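Local coordinates for Afp3 (Serratia entomophila, PDB 6RBN), which probably forms part of the contractile sheath around the inner tube of the anti-feeding prophage, a phage-tail-like injection system, at residues Thr382-Asp385 and Asn386-Arg390. Residues are numbered along the deposited sequence; the frame is centred on the assembly and turned at random.
Sequences TAID and NYLYR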
loop_
_atom_site.group_PDB
_atom_site.type_symbol
_atom_site.label_atom_id
_atom_site.label_comp_id
_atom_site.label_asym_id
_atom_site.label_seq_id
_atom_site.Cartn_x
_atom_site.Cartn_y
_atom_site.Cartn_z
ATOM N N THR D 382 1.288 -43.458 1.201
ATOM C CA THR D 382 2.239 -42.354 1.222
ATOM C C THR D 382 3.472 -42.702 2.049
ATOM O O THR D 382 4.589 -42.295 1.714
ATOM C CB THR D 382 1.549 -41.104 1.761
ATOM O OG1 THR D 382 0.381 -40.840 0.978
ATOM C CG2 THR D 382 2.446 -39.889 1.684
ATOM N N ALA D 383 3.288 -43.482 3.117
ATOM C CA ALA D 383 4.418 -43.887 3.947
ATOM C C ALA D 383 5.347 -44.843 3.214
ATOM O O ALA D 383 6.547 -44.880 3.505
ATOM C CB ALA D 383 3.915 -44.529 5.238
ATOM N N ILE D 384 4.822 -45.615 2.266
ATOM C CA ILE D 384 5.675 -46.458 1.439
ATOM C C ILE D 384 6.274 -45.644 0.301
ATOM O O ILE D 384 7.442 -45.825 -0.057
ATOM C CB ILE D 384 4.875 -47.669 0.925
ATOM C CG1 ILE D 384 4.348 -48.487 2.097
ATOM C CG2 ILE D 384 5.734 -48.575 0.079
ATOM C CD1 ILE D 384 3.372 -49.553 1.691
ATOM N N ASP D 385 5.499 -44.710 -0.254
ATOM C CA ASP D 385 5.976 -43.882 -1.356
ATOM C C ASP D 385 7.058 -42.909 -0.910
ATOM O O ASP D 385 7.946 -42.571 -1.701
ATOM C CB ASP D 385 4.806 -43.120 -1.971
ATOM C CG ASP D 385 5.189 -42.369 -3.225
ATOM O OD1 ASP D 385 5.324 -43.013 -4.284
ATOM O OD2 ASP D 385 5.359 -41.135 -3.153
ATOM N N ASN D 386 7.007 -42.446 0.339
ATOM C CA ASN D 386 8.082 -41.602 0.848
ATOM C C ASN D 386 9.347 -42.403 1.097
ATOM O O ASN D 386 10.452 -41.864 0.980
ATOM C CB ASN D 386 7.657 -40.900 2.134
ATOM C CG ASN D 386 6.631 -39.823 1.899
ATOM O OD1 ASN D 386 6.685 -39.105 0.903
ATOM N ND2 ASN D 386 5.703 -39.680 2.830
ATOM N N TYR D 387 9.211 -43.679 1.451
ATOM C CA TYR D 387 10.387 -44.511 1.670
ATOM C C TYR D 387 11.046 -44.882 0.351
ATOM O O TYR D 387 12.274 -44.838 0.225
ATOM C CB TYR D 387 10.010 -45.769 2.452
ATOM C CG TYR D 387 11.185 -46.676 2.697
ATOM C CD1 TYR D 387 12.137 -46.361 3.652
ATOM C CD2 TYR D 387 11.354 -47.842 1.964
ATOM C CE1 TYR D 387 13.219 -47.180 3.874
ATOM C CE2 TYR D 387 12.433 -48.663 2.176
ATOM C CZ TYR D 387 13.361 -48.328 3.132
ATOM O OH TYR D 387 14.440 -49.147 3.351
ATOM N N LEU D 388 10.244 -45.263 -0.643
ATOM C CA LEU D 388 10.797 -45.686 -1.921
ATOM C C LEU D 388 11.341 -44.524 -2.732
ATOM O O LEU D 388 12.162 -44.743 -3.625
ATOM C CB LEU D 388 9.742 -46.424 -2.737
ATOM C CG LEU D 388 9.236 -47.739 -2.161
ATOM C CD1 LEU D 388 8.151 -48.293 -3.048
ATOM C CD2 LEU D 388 10.367 -48.721 -2.015
ATOM N N TYR D 389 10.898 -43.299 -2.456
ATOM C CA TYR D 389 11.476 -42.153 -3.140
ATOM C C TYR D 389 12.877 -41.854 -2.632
ATOM O O TYR D 389 13.756 -41.500 -3.422
ATOM C CB TYR D 389 10.590 -40.923 -2.977
ATOM C CG TYR D 389 11.106 -39.713 -3.717
ATOM C CD1 TYR D 389 10.947 -39.599 -5.089
ATOM C CD2 TYR D 389 11.761 -38.692 -3.047
ATOM C CE1 TYR D 389 11.419 -38.501 -5.771
ATOM C CE2 TYR D 389 12.245 -37.598 -3.720
ATOM C CZ TYR D 389 12.067 -37.505 -5.080
ATOM O OH TYR D 389 12.544 -36.406 -5.752
ATOM N N ARG D 390 13.109 -41.986 -1.327
ATOM C CA ARG D 390 14.431 -41.689 -0.798
ATOM C C ARG D 390 15.390 -42.866 -0.907
ATOM O O ARG D 390 16.545 -42.736 -0.498
ATOM C CB ARG D 390 14.343 -41.213 0.654
ATOM C CG ARG D 390 13.845 -42.234 1.648
ATOM C CD ARG D 390 13.915 -41.672 3.064
ATOM N NE ARG D 390 13.030 -40.525 3.265
ATOM C CZ ARG D 390 11.784 -40.610 3.724
ATOM N NH1 ARG D 390 11.273 -41.787 4.047
ATOM N NH2 ARG D 390 11.055 -39.512 3.874
#
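N386 lies back along the helix beside T382, one turn earlier, the two side chains pointing the same way. Its CB is 3.4 Å from T382 O, the same carbonyl oxygen that accepts a hydrogen bond from N386 N (2.8 Å). CG keeps close to that oxygen because it stands beside the backbone N and anti to the carbonyl carbon (chi1 -71°). At the tip, ND2 turns toward T382 and packs 3.5 Å from methyl CG2; it also nears T382 O, but at too poor an angle for a hydrogen bond, while OD1 lies farther from that oxygen. T382 OG1 hydrogen-bonds to K378 O one turn earlier. I384 and L388 run side by side in the same i to i+4 spacing, CG2 of I384 4.0 Å from CD1 of L388, beside the hydrogen bond from L388 N to I384 O (2.9 Å). The hydrogen bond from Y389 N to D385 O is more bent at the hydrogen, 139°. T382 packs on M95 and N386 on D93 of the neighbouring Afp1 chain. Within the sheath C-terminal domain, the I384 and L388 side of helix 374-392 packs on strands 406-409 and 425-432, and I384 and Y387 meet helix 347-364.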